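Local coordinates for proton-dependent oligopeptide transporter family protein (Xanthomonas campestris, PDB 6EI3), which probably couples proton movement to the uptake of small peptides across the membrane, as a major facilitator superfamily member of the POT family, at residues Ala333-Pro336 and Leu337-Leu341; Leu405-Phe408 and Gly409-Leu412. All blocks are in the same frame, centred on the assembly; numbering follows the deposited sequence.

Interaction 1. Residues Ala333-Pro336 and Leu337-Leu341; sequences ALNP and LLVML. With 78M ((2S)-2,3-dihydroxypropyl(7Z)-pentadec-7-enoate), chain K; 78M ((2S)-2,3-dihydroxypropyl(7Z)-pentadec-7-enoate), chain N.
Over the first two turns of helix 334-357, Leu338 N bonds to Leu334 O (2.9 Å), Val339 N to Asn335 O and Met340 N to Pro336 O, each spaced four residues along the chain, while Leu337 N reaches Ala333 O only weakly at 3.4 Å. Pro336, which has no N-H to give, sits early enough in the helix to fit there and still offers its carbonyl to Met340. That carbonyl has a second neighbour: the Met340 chain bends at its sulfur (chi3 -63°), bringing CE back to 3.4 Å from Pro336 O. On the lipid side, Leu337 holds CG anti to its backbone N (chi1 171°) and splits its two methyls between two bound monoacylglycerols. CD2 lies 3.7 Å from C15, the tail end of one; further back along that tail Leu334 CD2 meets C10; Leu337 CD1 lies 3.8 Å from C13 of the other, whose tail runs on past Met340 and Leu341. Leu334 CD2 and Leu337 CD2 are 4.4 Å apart, a light contact beside the first tail. Round the helix, Asn335 passes over Val339 at a slant, with ND2 4.1 Å from CG2, and that amide nitrogen hydrogen-bonds to Glu410 OE1 and Thr407 OG1 of helix 400-424. This is an amphipathic start to a transmembrane helix, leucines against the lipid tails and a polar amide on the side facing helix 400-424.

Interaction 2. Residues Leu405-Phe408 and Gly409-Leu412; sequences LLTF and GEVL
Leu412 lays a methyl over one face of the Phe408 ring, and this is where the side chains of 405-408 and 409-412 pack tightly. Its CD1 is 4.0 Å from the ring centroid and 23° off the ring normal, a CH-pi contact offset toward the rim, so that the nearest ring atom is CE2, 3.7 Å from CD1. Phe408 has CG anti to its backbone N (chi1 -173°), while the Leu412 branch is turned beside its own N, leaving CG 3.4 Å from Phe408 O. The same carbonyl takes the N-H of Leu412, so one residue pair is joined through backbone and side chain at once. Three further helical bonds precede it: Gly409 N to Leu405 O, Glu410 N to Leu406 O and Val411 N to Thr407 O, the last nearly straight at 169°.

Elsewhere the side chains meet loosely. Thr407 and Glu410 run alongside each other in the same direction, with Thr407 CG2 3.8 Å from Glu410 OE1, and both are buried. The Thr407 hydroxyl bonds to Tyr403 O one turn back, which probably helps set its rotation, and Glu410 runs out extended to Asn335. Leu405 and Leu406 have their CB atoms pointing away from 409-412, and Leu405 comes close to a bound lipid. Phe408 alone among these residues is partly exposed.

Helix 400-424 is thus packed on several sides. Leu405 and Leu406 press on helix 363-389, where Phe373 also meets the Phe408 ring edge-to-face; Thr407 and Leu412 touch helix 334-357, and Glu410 rests against Phe302 and Phe306 of helix 281-306.

Interaction 1 comes first along the chain, in the first two turns of helix 334-357, and interaction 2 follows, after helix 363-389, in helix 400-424. Each is built of i to i+4 steps within one helix and closes no long loop, so the two stand in series and neither nests nor crosses. Their centres are about 10 Å apart, and the two helices meet directly between them. There Asn335 ND2 sits 2.8 Å from Glu410 OE1 and 3.0 Å from Thr407 OG1 in a buried polar cluster, with Leu338 CB packed 3.5 Å from Thr407 CG2 beside it. The C-terminal Phe513 and Gln514, probably from an expression tag, also touch Val339 and Glu410.

Interaction 1. Residues Ala333-Pro336 and Leu337-Leu341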
loop_
_atom_site.group_PDB
_atom_site.type_symbol
_atom_site.label_atom_id
_atom_site.label_comp_id
_atom_site.label_asym_id
_atom_site.label_seq_id
_atom_site.Cartn_x
_atom_site.Cartn_y
_atom_site.Cartn_z
ATOM N N ALA A 333 -2.459 -11.511 -12.721
ATOM C CA ALA A 333 -2.879 -12.737 -12.023
ATOM C C ALA A 333 -1.670 -13.519 -11.511
ATOM O O ALA A 333 -1.817 -14.354 -10.618
ATOM C CB ALA A 333 -3.700 -13.610 -12.948
ATOM N N LEU A 334 -0.476 -13.257 -12.081
ATOM C CA LEU A 334 0.730 -13.968 -11.656
ATOM C C LEU A 334 1.136 -13.629 -10.245
ATOM O O LEU A 334 1.703 -14.476 -9.574
ATOM C CB LEU A 334 1.916 -13.718 -12.594
ATOM C CG LEU A 334 1.866 -14.345 -13.979
ATOM C CD1 LEU A 334 3.037 -13.846 -14.798
ATOM C CD2 LEU A 334 1.913 -15.876 -13.912
ATOM N N ASN A 335 0.850 -12.407 -9.787
ATOM C CA ASN A 335 1.228 -12.016 -8.444
ATOM C C ASN A 335 0.536 -12.876 -7.356
ATOM O O ASN A 335 1.271 -13.557 -6.628
ATOM C CB ASN A 335 1.050 -10.533 -8.232
ATOM C CG ASN A 335 1.341 -10.126 -6.824
ATOM O OD1 ASN A 335 0.458 -9.668 -6.115
ATOM N ND2 ASN A 335 2.581 -10.314 -6.386
ATOM N N PRO A 336 -0.825 -12.949 -7.263
ATOM C CA PRO A 336 -1.443 -13.814 -6.234
ATOM C C PRO A 336 -1.138 -15.303 -6.422
ATOM O O PRO A 336 -1.023 -16.015 -5.421
ATOM C CB PRO A 336 -2.939 -13.509 -6.365
ATOM C CG PRO A 336 -3.110 -13.036 -7.784
ATOM C CD PRO A 336 -1.869 -12.214 -8.019
ATOM N N LEU A 337 -0.948 -15.774 -7.679
ATOM C CA LEU A 337 -0.565 -17.175 -7.908
ATOM C C LEU A 337 0.804 -17.431 -7.261
ATOM O O LEU A 337 0.982 -18.429 -6.568
ATOM C CB LEU A 337 -0.501 -17.525 -9.413
ATOM C CG LEU A 337 0.102 -18.910 -9.743
ATOM C CD1 LEU A 337 -0.801 -20.040 -9.289
ATOM C CD2 LEU A 337 0.446 -19.052 -11.225
ATOM N N LEU A 338 1.762 -16.515 -7.494
ATOM C CA LEU A 338 3.114 -16.650 -6.967
ATOM C C LEU A 338 3.176 -16.447 -5.448
ATOM O O LEU A 338 3.990 -17.082 -4.791
ATOM C CB LEU A 338 4.105 -15.749 -7.723
ATOM C CG LEU A 338 4.490 -16.214 -9.118
ATOM C CD1 LEU A 338 4.965 -15.040 -9.958
ATOM C CD2 LEU A 338 5.541 -17.322 -9.070
ATOM N N VAL A 339 2.301 -15.613 -4.880
ATOM C CA VAL A 339 2.242 -15.441 -3.426
ATOM C C VAL A 339 1.825 -16.824 -2.830
ATOM O O VAL A 339 2.442 -17.306 -1.874
ATOM C CB VAL A 339 1.240 -14.328 -2.987
ATOM C CG1 VAL A 339 0.940 -14.407 -1.480
ATOM C CG2 VAL A 339 1.739 -12.933 -3.356
ATOM N N MET A 340 0.789 -17.453 -3.414
ATOM C CA MET A 340 0.267 -18.740 -2.923
ATOM C C MET A 340 1.261 -19.866 -3.070
ATOM O O MET A 340 1.246 -20.767 -2.244
ATOM C CB MET A 340 -1.091 -19.096 -3.549
ATOM C CG MET A 340 -2.212 -18.210 -3.029
ATOM S SD MET A 340 -3.853 -18.597 -3.681
ATOM C CE MET A 340 -3.622 -18.265 -5.451
ATOM N N LEU A 341 2.144 -19.810 -4.082
ATOM C CA LEU A 341 3.183 -20.824 -4.244
ATOM C C LEU A 341 4.390 -20.532 -3.322
ATOM O O LEU A 341 4.920 -21.454 -2.700
ATOM C CB LEU A 341 3.679 -20.884 -5.711
ATOM C CG LEU A 341 2.726 -21.474 -6.767
ATOM C CD1 LEU A 341 3.300 -21.312 -8.164
ATOM C CD2 LEU A 341 2.440 -22.946 -6.497
HETATM O O21 78M K . 6.032 -18.357 -25.713
HETATM C C20 78M K . 5.110 -19.421 -25.888
HETATM C C18 78M K . 3.951 -19.291 -24.929
HETATM O O19 78M K . 4.424 -19.307 -23.576
HETATM C C17 78M K . 2.899 -20.360 -25.131
HETATM O O2 78M K . 1.772 -19.865 -24.369
HETATM C C1 78M K . 0.614 -19.628 -25.004
HETATM O O1 78M K . 0.364 -19.994 -26.122
HETATM C C2 78M K . -0.307 -18.808 -24.152
HETATM C C3 78M K . 0.074 -17.338 -24.177
HETATM C C4 78M K . -0.638 -16.520 -23.116
HETATM C C5 78M K . 0.155 -15.303 -22.653
HETATM C C6 78M K . 1.356 -15.620 -21.751
HETATM C C7 78M K . 0.911 -16.126 -20.420
HETATM C C8 78M K . 1.611 -16.181 -19.309
HETATM C C9 78M K . 1.103 -16.687 -17.997
HETATM C C10 78M K . 0.343 -15.602 -17.221
HETATM C C11 78M K . -1.173 -15.572 -17.415
HETATM C C12 78M K . -1.961 -16.557 -16.560
HETATM C C13 78M K . -1.885 -16.298 -15.061
HETATM C C15 78M K . -2.360 -17.134 -12.740
HETATM C C14 78M K . -2.453 -17.420 -14.215
HETATM O O21 78M N . 2.662 -26.899 -4.236
HETATM C C20 78M N . 3.009 -28.014 -3.425
HETATM C C18 78M N . 1.833 -28.947 -3.261
HETATM O O19 78M N . 0.765 -28.285 -2.575
HETATM C C17 78M N . 2.189 -30.244 -2.566
HETATM O O2 78M N . 2.485 -29.904 -1.189
HETATM C C1 78M N . 1.770 -30.485 -0.216
HETATM O O1 78M N . 0.890 -31.284 -0.408
HETATM C C2 78M N . 2.218 -30.020 1.141
HETATM C C3 78M N . 1.526 -28.747 1.617
HETATM C C4 78M N . 2.118 -27.475 1.015
HETATM C C5 78M N . 1.413 -26.178 1.405
HETATM C C6 78M N . 0.085 -25.901 0.683
HETATM C C7 78M N . 0.225 -25.567 -0.774
HETATM C C8 78M N . 0.091 -24.373 -1.317
HETATM C C9 78M N . 0.213 -24.035 -2.769
HETATM C C10 78M N . -1.028 -23.310 -3.278
HETATM C C11 78M N . -1.062 -23.107 -4.781
HETATM C C12 78M N . -2.317 -22.399 -5.284
HETATM C C13 78M N . -2.485 -22.384 -6.798
HETATM C C15 78M N . -3.023 -23.701 -8.900
HETATM C C14 78M N . -3.024 -23.682 -7.389
#

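Interaction 2. Residues Leu405-Phe408 and Gly409-Leu412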
loop_
_atom_site.group_PDB
_atom_site.type_symbol
_atom_site.label_atom_id
_atom_site.label_comp_id
_atom_site.label_asym_id
_atom_site.label_seq_id
_atom_site.Cartn_x
_atom_site.Cartn_y
_atom_site.Cartn_z
ATOM N N LEU A 405 10.471 -12.650 -9.641
ATOM C CA LEU A 405 11.454 -11.925 -8.845
ATOM C C LEU A 405 10.782 -10.955 -7.888
ATOM O O LEU A 405 11.079 -10.986 -6.690
ATOM C CB LEU A 405 12.474 -11.202 -9.750
ATOM C CG LEU A 405 13.418 -12.114 -10.558
ATOM C CD1 LEU A 405 13.995 -11.382 -11.740
ATOM C CD2 LEU A 405 14.542 -12.716 -9.667
ATOM N N LEU A 406 9.826 -10.142 -8.407
ATOM C CA LEU A 406 9.106 -9.145 -7.601
ATOM C C LEU A 406 8.233 -9.764 -6.492
ATOM O O LEU A 406 8.200 -9.224 -5.387
ATOM C CB LEU A 406 8.289 -8.188 -8.486
ATOM C CG LEU A 406 7.437 -7.117 -7.767
ATOM C CD1 LEU A 406 8.314 -6.070 -7.036
ATOM C CD2 LEU A 406 6.476 -6.459 -8.723
ATOM N N THR A 407 7.509 -10.862 -6.812
ATOM C CA THR A 407 6.647 -11.557 -5.861
ATOM C C THR A 407 7.484 -12.245 -4.794
ATOM O O THR A 407 7.068 -12.277 -3.624
ATOM C CB THR A 407 5.644 -12.473 -6.560
ATOM O OG1 THR A 407 4.970 -11.681 -7.545
ATOM C CG2 THR A 407 4.606 -13.032 -5.574
ATOM N N PHE A 408 8.685 -12.747 -5.188
ATOM C CA PHE A 408 9.638 -13.318 -4.233
ATOM C C PHE A 408 10.047 -12.199 -3.256
ATOM O O PHE A 408 9.985 -12.400 -2.039
ATOM C CB PHE A 408 10.872 -13.934 -4.938
ATOM C CG PHE A 408 11.811 -14.679 -4.012
ATOM C CD1 PHE A 408 11.363 -15.760 -3.255
ATOM C CD2 PHE A 408 13.161 -14.350 -3.954
ATOM C CE1 PHE A 408 12.243 -16.471 -2.423
ATOM C CE2 PHE A 408 14.037 -15.054 -3.114
ATOM C CZ PHE A 408 13.572 -16.107 -2.360
ATOM N N GLY A 409 10.351 -11.014 -3.790
ATOM C CA GLY A 409 10.683 -9.856 -2.970
ATOM C C GLY A 409 9.552 -9.488 -2.025
ATOM O O GLY A 409 9.783 -9.291 -0.830
ATOM N N GLU A 410 8.310 -9.451 -2.545
ATOM C CA GLU A 410 7.100 -9.146 -1.773
ATOM C C GLU A 410 6.939 -10.074 -0.565
ATOM O O GLU A 410 6.750 -9.586 0.542
ATOM C CB GLU A 410 5.852 -9.226 -2.663
ATOM C CG GLU A 410 4.559 -9.016 -1.888
ATOM C CD GLU A 410 3.267 -9.380 -2.588
ATOM O OE1 GLU A 410 3.309 -9.947 -3.702
ATOM O OE2 GLU A 410 2.199 -9.071 -2.019
ATOM N N VAL A 411 7.022 -11.402 -0.784
ATOM C CA VAL A 411 6.915 -12.421 0.268
ATOM C C VAL A 411 8.021 -12.216 1.338
ATOM O O VAL A 411 7.752 -12.369 2.531
ATOM C CB VAL A 411 6.918 -13.859 -0.350
ATOM C CG1 VAL A 411 7.189 -14.924 0.697
ATOM C CG2 VAL A 411 5.603 -14.149 -1.083
ATOM N N LEU A 412 9.218 -11.787 0.906
ATOM C CA LEU A 412 10.351 -11.530 1.797
ATOM C C LEU A 412 10.215 -10.219 2.590
ATOM O O LEU A 412 10.602 -10.196 3.756
ATOM C CB LEU A 412 11.674 -11.516 1.021
ATOM C CG LEU A 412 12.233 -12.842 0.503
ATOM C CD1 LEU A 412 13.393 -12.581 -0.474
ATOM C CD2 LEU A 412 12.740 -13.723 1.647
#